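Side-chain contacts in ATP-dependent DNA helicase PIF1 (Candida albicans, PDB 7OTJ), which probably unwinds DNA in the 5'-3' direction at the expense of ATP, resolving G-quadruplexes and forked RNA-DNA hybrids to keep nuclear and mitochondrial genomes stable: residues His453-Gln458 / Ala476-Ser481; Asn83-Ile88 / Lys125-Asn130; Gln14-Val19 / Lys40-Lys45; Val406-Pro411 / Val419-Glu424. All blocks are in the same frame, centred on the assembly; numbering follows the deposited sequence.

Following the chain from its N terminus, interaction 3 comes first: Lys40-Lys45 returns to Gln14-Val19 across the strand 21-25 and the nucleotide-binding loop after it. Interaction 2 closes next, bringing helix 114-128 back to helix 81-90 after helix 92-100 and strand 103-107. Both lie in the PIF1-like helicase region. Interaction 4 then pairs the two strands of a beta hairpin, 404-409 and 416-420, in the antiparallel sheet. Interaction 1, last along the chain, sets helix 475-481 against the end of helix 452-455 and the turn after it, in the second parallel-sheet domain between DNA and the tetrafluoroaluminate. All four are in series, none nested or crossing; the nearest atoms of interactions 1 and 4 are about 10 Å apart.

Interaction 1: His453-Gln458 / Ala476-Ser481; sequences HKSQGQ and AYVALS. With ALF (tetrafluoroaluminate ion), chain F; nucleotides of chain C.
Val478 and Gln456 make a buried van der Waals contact between helix 475-481 and the turn that follows helix 452-455, in the second parallel-sheet domain of the helicase. Their side chains cross at about a right angle: CG1 of Val478 lies 3.7 Å from CB of Gln456, while CG2 of Val478 reaches OE1 of Gln456 at 3.3 Å. With CG anti to the backbone N (chi1 -175°) and the chain extended beyond it, the Gln456 amide runs past the valine. That polar end is held elsewhere, OE1 by Leu148 N and NE2 by Glu108 and Ser110. Ser455 OG, hydrogen-bonded to Ile452 O, adds a looser touch, 4.1 Å from Val478 CG1.

The type II turn Ser455-Gln458 carries Gly457 to the tetrafluoroaluminate, with CA 3.1 Å from F4. On the DNA side, one face of the His453 ring covers the sugar of DT2 of chain C, where CE1 comes 3.5 Å from C1'. The short segment thus spans from DNA to the nucleotide site, a position consistent with coupling between them. Around the contact, Val478 and Ala479 also pack on Ile452 of helix 452-455, and Ala479 and Leu480 on Val465 of strand 463-466.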
# COMPACT_ATOMS: atom_id res chain seq x y z
N HIS A 453 0.43 6.38 6.36
CA HIS A 453 -0.62 5.55 5.78
C HIS A 453 -0.03 4.58 4.76
O HIS A 453 -0.26 3.36 4.85
CB HIS A 453 -1.69 6.42 5.13
CG HIS A 453 -2.81 6.79 6.05
ND1 HIS A 453 -2.70 7.78 7.00
CD2 HIS A 453 -4.06 6.29 6.17
CE1 HIS A 453 -3.84 7.88 7.67
NE2 HIS A 453 -4.68 6.98 7.18
N LYS A 454 0.78 5.09 3.84
CA LYS A 454 1.35 4.24 2.80
C LYS A 454 2.50 3.38 3.31
O LYS A 454 2.88 2.42 2.64
CB LYS A 454 1.83 5.10 1.62
CG LYS A 454 0.69 5.71 0.78
CD LYS A 454 1.19 6.58 -0.37
CE LYS A 454 2.22 5.84 -1.24
NZ LYS A 454 2.86 6.70 -2.28
N SER A 455 3.05 3.69 4.49
CA SER A 455 4.05 2.80 5.06
C SER A 455 3.43 1.54 5.65
O SER A 455 4.14 0.54 5.79
CB SER A 455 4.84 3.51 6.16
OG SER A 455 4.04 3.74 7.31
N GLN A 456 2.14 1.56 5.99
CA GLN A 456 1.54 0.42 6.66
C GLN A 456 1.67 -0.83 5.79
O GLN A 456 1.15 -0.88 4.67
CB GLN A 456 0.08 0.71 6.99
CG GLN A 456 -0.57 -0.41 7.80
CD GLN A 456 -1.93 -0.03 8.36
OE1 GLN A 456 -2.10 1.06 8.91
NE2 GLN A 456 -2.89 -0.92 8.23
N GLY A 457 2.39 -1.82 6.31
CA GLY A 457 2.74 -3.03 5.61
C GLY A 457 4.21 -3.15 5.27
O GLY A 457 4.69 -4.26 5.00
N GLN A 458 4.93 -2.03 5.28
CA GLN A 458 6.34 -2.05 4.91
C GLN A 458 7.21 -2.36 6.12
O GLN A 458 6.84 -2.12 7.27
CB GLN A 458 6.75 -0.71 4.29
CG GLN A 458 6.02 -0.36 3.00
CD GLN A 458 6.29 -1.36 1.89
OE1 GLN A 458 7.41 -1.84 1.73
NE2 GLN A 458 5.26 -1.68 1.11
N ALA A 476 0.43 6.43 15.24
CA ALA A 476 1.71 6.31 15.93
C ALA A 476 2.19 4.86 15.93
O ALA A 476 3.34 4.58 15.61
CB ALA A 476 1.61 6.87 17.35
N TYR A 477 1.29 3.93 16.27
CA TYR A 477 1.67 2.52 16.33
C TYR A 477 2.20 2.01 15.00
O TYR A 477 3.24 1.34 14.95
CB TYR A 477 0.49 1.66 16.79
CG TYR A 477 0.82 0.19 16.77
CD1 TYR A 477 1.85 -0.31 17.55
CD2 TYR A 477 0.12 -0.69 15.95
CE1 TYR A 477 2.17 -1.65 17.53
CE2 TYR A 477 0.44 -2.03 15.92
CZ TYR A 477 1.46 -2.51 16.71
OH TYR A 477 1.78 -3.85 16.69
N VAL A 478 1.48 2.28 13.90
CA VAL A 478 1.96 1.89 12.57
C VAL A 478 3.32 2.50 12.28
O VAL A 478 4.25 1.81 11.85
CB VAL A 478 0.93 2.28 11.49
CG1 VAL A 478 1.49 2.05 10.10
CG2 VAL A 478 -0.34 1.48 11.66
N ALA A 479 3.47 3.80 12.55
CA ALA A 479 4.73 4.49 12.25
C ALA A 479 5.88 3.87 13.01
O ALA A 479 6.90 3.47 12.42
CB ALA A 479 4.61 5.98 12.58
N LEU A 480 5.76 3.77 14.33
CA LEU A 480 6.86 3.26 15.12
C LEU A 480 7.13 1.78 14.89
O LEU A 480 8.27 1.34 15.07
CB LEU A 480 6.60 3.54 16.61
CG LEU A 480 6.39 5.03 16.93
CD1 LEU A 480 6.09 5.27 18.40
CD2 LEU A 480 7.60 5.84 16.48
N SER A 481 6.14 1.01 14.43
CA SER A 481 6.32 -0.42 14.25
C SER A 481 6.89 -0.79 12.89
O SER A 481 7.11 -1.98 12.63
CB SER A 481 5.00 -1.16 14.47
OG SER A 481 3.97 -0.61 13.67
AL ALF F . 2.28 -5.13 9.22
F1 ALF F . 1.28 -5.61 7.83
F2 ALF F . 3.31 -4.65 10.61
F3 ALF F . 1.04 -5.83 10.30
F4 ALF F . 3.57 -4.50 8.16
P DT C 2 -3.50 14.74 4.19
OP1 DT C 2 -2.18 15.31 4.55
OP2 DT C 2 -4.30 15.34 3.10
O5' DT C 2 -3.28 13.19 3.88
C5' DT C 2 -2.40 12.41 4.70
C4' DT C 2 -2.98 11.03 4.97
O4' DT C 2 -4.08 11.15 5.89
C3' DT C 2 -3.51 10.32 3.73
O3' DT C 2 -2.52 9.43 3.26
C2' DT C 2 -4.75 9.57 4.22
C1' DT C 2 -5.15 10.30 5.50
N1 DT C 2 -6.39 11.14 5.37
C2 DT C 2 -7.37 11.04 6.33
O2 DT C 2 -7.30 10.28 7.28
N3 DT C 2 -8.45 11.86 6.13
C4 DT C 2 -8.64 12.75 5.09
O4 DT C 2 -9.65 13.44 5.00
C5 DT C 2 -7.57 12.82 4.13
C7 DT C 2 -7.66 13.75 2.96
C6 DT C 2 -6.50 12.02 4.31
P DT C 3 -2.23 9.30 1.68
OP1 DT C 3 -0.84 8.81 1.52
OP2 DT C 3 -2.65 10.57 1.05
O5' DT C 3 -3.26 8.16 1.21
C5' DT C 3 -3.17 6.86 1.77
C4' DT C 3 -4.43 6.03 1.50
O4' DT C 3 -5.56 6.63 2.16
C3' DT C 3 -4.83 5.91 0.05
O3' DT C 3 -4.16 4.80 -0.54
C2' DT C 3 -6.34 5.66 0.13
C1' DT C 3 -6.74 6.41 1.40
N1 DT C 3 -7.38 7.73 1.15
C2 DT C 3 -8.75 7.80 1.08
O2 DT C 3 -9.48 6.83 1.18
N3 DT C 3 -9.25 9.06 0.87
C4 DT C 3 -8.51 10.24 0.74
O4 DT C 3 -9.04 11.33 0.55
C5 DT C 3 -7.08 10.08 0.84
C7 DT C 3 -6.18 11.28 0.71
C6 DT C 3 -6.59 8.85 1.04
O HOH W 1 0.93 -3.14 8.97

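Interaction 2: Asn83-Ile88 / Lys125-Asn130; sequences NLIKKI and KNLRRN
Ile85 sets its CG2 methyl anti to the backbone N, while chi1 of -68° and chi2 of 172° extend CG1 and CD1 as a second arm, and both branches meet helix 114-128. Opposite them, Asn126 carries CG anti to its own N (chi1 -170°), which swings the carboxamide toward the isoleucine. The CD1 methyl of Ile85 lies 3.6 Å from CG of Asn126 and 3.7 Å from its CB, and CG2 of Ile85 comes 3.5 Å from ND2 of Asn126.

Leu127 takes the neighbouring place. It runs antiparallel to Ile85, with CD2 3.7 Å from CG2 of Ile85, and it crosses Ile88 at about a right angle, with CD1 3.6 Å from CG2 of Ile88. The two methyls of this leucine are therefore divided between successive isoleucines on one side of helix 81-90. Ile123, one turn earlier on helix 114-128, touches both isoleucines, and Phe95 and Trp98 of helix 92-100 pack on Leu127. Just beyond the contact a Schellman motif follows in the chain, where Arg129 has positive phi, Asn130 N bonds to Lys125 O at 3.1 Å, and Arg129 N bonds to Asn126 O.

No hydrogen bond or salt bridge crosses between the segments. Cohesion here consequently rests on dispersion among Ile85, Ile88 and Leu127, the last two buried, while the exposed amide of Asn126 contributes by van der Waals contact at the margin.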
# COMPACT_ATOMS: atom_id res chain seq x y z
N ASN A 83 -26.21 0.96 -9.15
CA ASN A 83 -25.42 1.61 -10.20
C ASN A 83 -24.04 1.00 -10.32
O ASN A 83 -23.53 0.82 -11.43
CB ASN A 83 -25.32 3.11 -9.92
CG ASN A 83 -26.66 3.80 -9.92
OD1 ASN A 83 -27.62 3.33 -10.52
ND2 ASN A 83 -26.74 4.95 -9.24
N LEU A 84 -23.40 0.69 -9.18
CA LEU A 84 -22.10 0.02 -9.20
C LEU A 84 -22.14 -1.27 -9.99
O LEU A 84 -21.17 -1.63 -10.66
CB LEU A 84 -21.63 -0.24 -7.77
CG LEU A 84 -21.41 0.98 -6.89
CD1 LEU A 84 -20.92 0.54 -5.52
CD2 LEU A 84 -20.43 1.96 -7.54
N ILE A 85 -23.26 -2.01 -9.91
CA ILE A 85 -23.36 -3.28 -10.62
C ILE A 85 -23.38 -3.05 -12.12
O ILE A 85 -22.75 -3.80 -12.88
CB ILE A 85 -24.61 -4.05 -10.15
CG1 ILE A 85 -24.43 -4.49 -8.70
CG2 ILE A 85 -24.87 -5.24 -11.04
CD1 ILE A 85 -25.67 -5.08 -8.11
N LYS A 86 -24.11 -2.03 -12.58
CA LYS A 86 -24.13 -1.75 -14.01
C LYS A 86 -22.76 -1.34 -14.52
O LYS A 86 -22.33 -1.77 -15.60
CB LYS A 86 -25.17 -0.67 -14.34
CG LYS A 86 -26.60 -1.01 -13.91
CD LYS A 86 -27.64 -0.22 -14.70
CE LYS A 86 -27.40 1.28 -14.63
NZ LYS A 86 -27.39 1.77 -13.23
N LYS A 87 -22.04 -0.52 -13.75
CA LYS A 87 -20.70 -0.10 -14.15
C LYS A 87 -19.77 -1.31 -14.28
O LYS A 87 -19.03 -1.43 -15.26
CB LYS A 87 -20.13 0.90 -13.15
CG LYS A 87 -18.73 1.40 -13.51
CD LYS A 87 -18.22 2.39 -12.48
CE LYS A 87 -16.86 2.94 -12.88
NZ LYS A 87 -16.37 3.98 -11.93
N ILE A 88 -19.79 -2.20 -13.29
CA ILE A 88 -18.94 -3.38 -13.34
C ILE A 88 -19.33 -4.28 -14.50
O ILE A 88 -18.46 -4.92 -15.12
CB ILE A 88 -18.99 -4.11 -11.99
CG1 ILE A 88 -18.39 -3.21 -10.91
CG2 ILE A 88 -18.25 -5.44 -12.07
CD1 ILE A 88 -18.50 -3.75 -9.51
N LYS A 125 -22.77 -11.36 -4.75
CA LYS A 125 -23.96 -12.19 -4.90
C LYS A 125 -24.65 -11.92 -6.24
O LYS A 125 -25.01 -12.86 -6.95
CB LYS A 125 -24.92 -11.94 -3.73
CG LYS A 125 -24.33 -12.33 -2.38
CD LYS A 125 -25.25 -11.95 -1.23
CE LYS A 125 -24.63 -12.30 0.11
NZ LYS A 125 -25.54 -12.00 1.24
N ASN A 126 -24.84 -10.65 -6.59
CA ASN A 126 -25.60 -10.31 -7.78
C ASN A 126 -24.92 -10.81 -9.05
O ASN A 126 -25.52 -11.53 -9.85
CB ASN A 126 -25.82 -8.81 -7.86
CG ASN A 126 -26.81 -8.42 -8.94
OD1 ASN A 126 -28.00 -8.27 -8.67
ND2 ASN A 126 -26.32 -8.27 -10.17
N LEU A 127 -23.65 -10.43 -9.24
CA LEU A 127 -22.96 -10.76 -10.48
C LEU A 127 -22.79 -12.26 -10.66
O LEU A 127 -22.71 -12.75 -11.80
CB LEU A 127 -21.59 -10.08 -10.50
CG LEU A 127 -21.57 -8.56 -10.40
CD1 LEU A 127 -20.15 -8.08 -10.53
CD2 LEU A 127 -22.44 -7.94 -11.46
N ARG A 128 -22.75 -13.02 -9.57
CA ARG A 128 -22.50 -14.45 -9.63
C ARG A 128 -23.76 -15.30 -9.49
O ARG A 128 -23.66 -16.53 -9.54
CB ARG A 128 -21.48 -14.85 -8.55
CG ARG A 128 -20.11 -14.25 -8.76
CD ARG A 128 -19.29 -14.26 -7.49
NE ARG A 128 -19.12 -15.60 -6.94
CZ ARG A 128 -18.16 -16.44 -7.29
NH1 ARG A 128 -17.30 -16.15 -8.26
NH2 ARG A 128 -18.04 -17.60 -6.65
N ARG A 129 -24.93 -14.67 -9.35
CA ARG A 129 -26.20 -15.39 -9.14
C ARG A 129 -26.09 -16.38 -7.98
O ARG A 129 -26.62 -17.49 -8.02
CB ARG A 129 -26.66 -16.10 -10.41
CG ARG A 129 -26.95 -15.19 -11.58
CD ARG A 129 -27.33 -16.02 -12.81
NE ARG A 129 -27.55 -15.19 -13.99
CZ ARG A 129 -27.93 -15.66 -15.17
NH1 ARG A 129 -28.16 -16.95 -15.36
NH2 ARG A 129 -28.09 -14.81 -16.18
N ASN A 130 -25.35 -15.98 -6.95
CA ASN A 130 -25.00 -16.85 -5.84
C ASN A 130 -25.34 -16.15 -4.53
O ASN A 130 -24.76 -15.11 -4.22
CB ASN A 130 -23.51 -17.20 -5.92
CG ASN A 130 -23.11 -18.33 -5.01
OD1 ASN A 130 -23.63 -18.46 -3.91
ND2 ASN A 130 -22.17 -19.15 -5.47

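Interaction 3: Gln14-Val19 / Lys40-Lys45; sequences QVLSGV and KSLRDK
Leu42 meets Val15 and Leu16 with different methyls, and the tightly packed side of this helix-helix contact lies around it. Its CD2 comes 3.6 Å from CD2 of Leu16, and its CD1 comes 3.8 Å from CG1 of Val15. The valine crosses the leucine at about a right angle, whereas the two leucines meet at a slant. Chi1 of -80° and chi2 of -177° carry the end of Leu42 closer to helix 6-16 than the direction of its CB alone would suggest. Leu16 behaves similarly, and the same CD2 that meets Leu42 also rests 3.7 Å from CB of Ser41. The hydroxyl of Ser41 takes no part in this touch; its OG makes a weak hydrogen bond to Ser37 O within its own helix.

The contact belongs to the P-loop NTPase core. Helix 31-45 follows the nucleotide-binding loop, and helix 6-16 precedes strand 21-25, the strand leading into that loop. Val15 also packs on Leu21 of this strand, and Leu42 on Val50 of strand 50-54, so the buried methyls continue into the parallel sheet.

Toward solvent the packing thins. Leu16 is itself exposed despite its contacts, and Lys45, whose CB faces helix 6-16, makes no close contact with Gln14-Val19. Beyond Leu16 the chain turns at Gly18, which adopts positive phi (99°) and bonds its N to Val15 O at 3.1 Å, while Ser17 N bonds to Gln14 O at 3.0 Å. The carbonyls of Val15 and Val19 both receive NE2 of Gln138.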
# COMPACT_ATOMS: atom_id res chain seq x y z
N GLN A 14 -5.87 -23.87 7.49
CA GLN A 14 -7.28 -23.51 7.51
C GLN A 14 -7.71 -22.87 6.19
O GLN A 14 -8.77 -23.19 5.65
CB GLN A 14 -7.56 -22.55 8.67
CG GLN A 14 -7.13 -23.08 10.02
CD GLN A 14 -7.92 -24.31 10.41
OE1 GLN A 14 -9.12 -24.40 10.16
NE2 GLN A 14 -7.24 -25.27 11.03
N VAL A 15 -6.88 -21.97 5.65
CA VAL A 15 -7.23 -21.31 4.40
C VAL A 15 -7.37 -22.33 3.28
O VAL A 15 -8.31 -22.27 2.48
CB VAL A 15 -6.19 -20.23 4.06
CG1 VAL A 15 -6.50 -19.60 2.71
CG2 VAL A 15 -6.17 -19.16 5.15
N LEU A 16 -6.45 -23.30 3.21
CA LEU A 16 -6.52 -24.32 2.17
C LEU A 16 -7.70 -25.27 2.34
O LEU A 16 -8.02 -26.01 1.41
CB LEU A 16 -5.22 -25.12 2.13
CG LEU A 16 -3.94 -24.36 1.77
CD1 LEU A 16 -2.75 -25.30 1.76
CD2 LEU A 16 -4.07 -23.62 0.45
N SER A 17 -8.35 -25.27 3.51
CA SER A 17 -9.53 -26.09 3.72
C SER A 17 -10.80 -25.44 3.19
O SER A 17 -11.86 -26.08 3.23
CB SER A 17 -9.69 -26.40 5.21
OG SER A 17 -10.12 -25.23 5.90
N GLY A 18 -10.73 -24.19 2.75
CA GLY A 18 -11.84 -23.49 2.12
C GLY A 18 -12.61 -22.57 3.04
O GLY A 18 -13.51 -21.86 2.57
N VAL A 19 -12.28 -22.55 4.33
CA VAL A 19 -13.02 -21.72 5.28
C VAL A 19 -12.73 -20.25 5.02
O VAL A 19 -11.58 -19.85 4.84
CB VAL A 19 -12.65 -22.10 6.72
CG1 VAL A 19 -13.46 -21.28 7.71
CG2 VAL A 19 -12.86 -23.59 6.95
N LYS A 40 0.54 -18.69 -3.22
CA LYS A 40 1.22 -19.71 -4.02
C LYS A 40 0.48 -21.04 -3.96
O LYS A 40 0.24 -21.68 -5.00
CB LYS A 40 2.66 -19.87 -3.54
CG LYS A 40 3.57 -20.58 -4.51
CD LYS A 40 4.97 -20.69 -3.94
CE LYS A 40 5.93 -21.23 -4.97
NZ LYS A 40 6.09 -20.27 -6.10
N SER A 41 0.10 -21.47 -2.76
CA SER A 41 -0.61 -22.74 -2.61
C SER A 41 -2.00 -22.68 -3.24
O SER A 41 -2.38 -23.57 -4.00
CB SER A 41 -0.71 -23.12 -1.13
OG SER A 41 0.55 -23.45 -0.59
N LEU A 42 -2.76 -21.64 -2.92
CA LEU A 42 -4.11 -21.51 -3.48
C LEU A 42 -4.10 -21.41 -5.00
O LEU A 42 -5.12 -21.73 -5.62
CB LEU A 42 -4.81 -20.29 -2.87
CG LEU A 42 -5.42 -20.45 -1.48
CD1 LEU A 42 -6.16 -19.18 -1.07
CD2 LEU A 42 -6.37 -21.62 -1.45
N ARG A 43 -2.98 -21.03 -5.61
CA ARG A 43 -2.94 -20.86 -7.06
C ARG A 43 -2.54 -22.13 -7.80
O ARG A 43 -2.87 -22.27 -8.98
CB ARG A 43 -2.00 -19.72 -7.44
CG ARG A 43 -2.65 -18.36 -7.29
CD ARG A 43 -1.79 -17.23 -7.80
NE ARG A 43 -2.57 -16.00 -7.88
CZ ARG A 43 -2.07 -14.81 -8.14
NH1 ARG A 43 -0.77 -14.63 -8.32
NH2 ARG A 43 -2.89 -13.76 -8.22
N ASP A 44 -1.81 -23.04 -7.15
CA ASP A 44 -1.70 -24.40 -7.66
C ASP A 44 -3.08 -25.01 -7.88
O ASP A 44 -3.30 -25.73 -8.86
CB ASP A 44 -0.90 -25.27 -6.68
CG ASP A 44 0.58 -24.92 -6.67
OD1 ASP A 44 1.10 -24.48 -7.72
OD2 ASP A 44 1.22 -25.10 -5.61
N LYS A 45 -4.02 -24.73 -6.98
CA LYS A 45 -5.37 -25.28 -7.05
C LYS A 45 -6.25 -24.50 -8.03
O LYS A 45 -6.78 -25.06 -8.98
CB LYS A 45 -5.99 -25.30 -5.65
CG LYS A 45 -6.90 -26.48 -5.38
CD LYS A 45 -6.88 -26.83 -3.91
CE LYS A 45 -5.47 -27.24 -3.48
NZ LYS A 45 -4.91 -28.31 -4.36

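Interaction 4: Val406-Pro411 / Val419-Glu424; sequences VKFLLP and VVVEPE
The Phe408 ring has Val419 at its edge and Val406 over one face. CG2 of Val419 lies in the ring plane, 3.5 Å from CD2 of Phe408; CG1 of Val406 sits 3.4 Å above that plane, displaced toward the rim. CG2 of Val421 also approaches the edge, 3.9 Å from CE2 of Phe408, and the phenylalanine crosses Val419 and Val421 at about a right angle. Chi1 of -71° on Val419 places its CG2 between the backbone N and the carbonyl carbon, and from there it meets the ring.

These side chains belong to a beta hairpin of strands 404-409 and 416-420, part of the antiparallel sheet in which strand 404-409 also pairs with strand 310-316. Val406 and Val419 form an antiparallel hydrogen-bonded pair: Val406 N reaches Val419 O at 3.1 Å, and Val419 N reaches Val406 O at 2.8 Å, with N-H...O angles of 173° and 167°.

Where the second strand ends, Val421 still turns back, its CG2 3.7 Å from CG2 of Val406. The buried cluster extends into other strands: Phe408 and Val421 pack on Leu444, Phe408 also on Cys297, and Val406 on Val295.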
# COMPACT_ATOMS: atom_id res chain seq x y z
N VAL A 406 18.52 5.29 -13.74
CA VAL A 406 18.16 4.96 -12.36
C VAL A 406 18.63 3.55 -12.03
O VAL A 406 18.40 2.61 -12.81
CB VAL A 406 16.65 5.10 -12.12
CG1 VAL A 406 16.32 4.85 -10.66
CG2 VAL A 406 16.17 6.49 -12.54
N LYS A 407 19.27 3.40 -10.88
CA LYS A 407 19.72 2.12 -10.36
C LYS A 407 18.76 1.67 -9.27
O LYS A 407 18.63 2.34 -8.24
CB LYS A 407 21.15 2.23 -9.81
CG LYS A 407 21.65 0.98 -9.10
CD LYS A 407 22.82 1.29 -8.18
CE LYS A 407 22.39 2.19 -7.02
NZ LYS A 407 21.30 1.60 -6.19
N PHE A 408 18.12 0.52 -9.48
CA PHE A 408 17.01 0.07 -8.65
C PHE A 408 17.44 -1.11 -7.78
O PHE A 408 17.91 -2.13 -8.31
CB PHE A 408 15.81 -0.34 -9.51
CG PHE A 408 15.02 0.82 -10.07
CD1 PHE A 408 14.21 1.58 -9.25
CD2 PHE A 408 15.07 1.12 -11.42
CE1 PHE A 408 13.47 2.63 -9.76
CE2 PHE A 408 14.34 2.17 -11.94
CZ PHE A 408 13.54 2.93 -11.11
N LEU A 409 17.29 -0.97 -6.47
CA LEU A 409 17.51 -2.07 -5.53
C LEU A 409 16.44 -3.13 -5.74
O LEU A 409 15.26 -2.89 -5.47
CB LEU A 409 17.50 -1.57 -4.09
CG LEU A 409 18.72 -0.80 -3.57
CD1 LEU A 409 18.69 0.66 -4.00
CD2 LEU A 409 18.82 -0.92 -2.06
N LEU A 410 16.84 -4.31 -6.20
CA LEU A 410 15.89 -5.36 -6.53
C LEU A 410 15.29 -5.95 -5.26
O LEU A 410 15.85 -5.78 -4.17
CB LEU A 410 16.58 -6.45 -7.34
CG LEU A 410 17.28 -5.95 -8.61
CD1 LEU A 410 18.26 -7.00 -9.12
CD2 LEU A 410 16.25 -5.59 -9.67
N PRO A 411 14.15 -6.65 -5.36
CA PRO A 411 13.56 -7.26 -4.16
C PRO A 411 14.36 -8.46 -3.69
O PRO A 411 13.83 -9.57 -3.58
CB PRO A 411 12.15 -7.65 -4.61
CG PRO A 411 12.29 -7.86 -6.07
CD PRO A 411 13.28 -6.83 -6.54
N VAL A 419 18.79 0.86 -14.98
CA VAL A 419 17.98 0.82 -16.19
C VAL A 419 17.68 2.25 -16.62
O VAL A 419 17.77 3.20 -15.84
CB VAL A 419 16.66 0.03 -16.00
CG1 VAL A 419 16.93 -1.46 -15.89
CG2 VAL A 419 15.91 0.53 -14.78
N VAL A 420 17.33 2.40 -17.89
CA VAL A 420 16.95 3.69 -18.46
C VAL A 420 15.43 3.80 -18.40
O VAL A 420 14.72 3.02 -19.04
CB VAL A 420 17.47 3.84 -19.90
CG1 VAL A 420 17.29 2.54 -20.68
CG2 VAL A 420 16.77 5.00 -20.59
N VAL A 421 14.94 4.78 -17.64
CA VAL A 421 13.51 4.89 -17.34
C VAL A 421 12.84 5.72 -18.43
O VAL A 421 13.09 6.92 -18.54
CB VAL A 421 13.29 5.51 -15.95
CG1 VAL A 421 11.80 5.62 -15.66
CG2 VAL A 421 13.98 4.71 -14.88
N GLU A 422 11.98 5.08 -19.22
CA GLU A 422 11.23 5.73 -20.28
C GLU A 422 9.91 6.27 -19.76
O GLU A 422 9.41 5.83 -18.72
CB GLU A 422 10.99 4.74 -21.43
CG GLU A 422 12.26 4.31 -22.15
CD GLU A 422 11.97 3.46 -23.37
OE1 GLU A 422 11.30 2.41 -23.22
OE2 GLU A 422 12.40 3.84 -24.48
N PRO A 423 9.30 7.24 -20.46
CA PRO A 423 7.99 7.73 -20.02
C PRO A 423 6.90 6.70 -20.27
O PRO A 423 6.97 5.88 -21.19
CB PRO A 423 7.78 8.98 -20.88
CG PRO A 423 8.62 8.76 -22.09
CD PRO A 423 9.82 8.00 -21.61
N GLU A 424 5.86 6.77 -19.43
CA GLU A 424 4.73 5.86 -19.48
C GLU A 424 3.44 6.67 -19.54
O GLU A 424 3.43 7.87 -19.27
CB GLU A 424 4.69 4.93 -18.26
CG GLU A 424 5.81 3.92 -18.23
CD GLU A 424 5.76 2.99 -19.42
OE1 GLU A 424 6.79 2.86 -20.11
OE2 GLU A 424 4.69 2.41 -19.68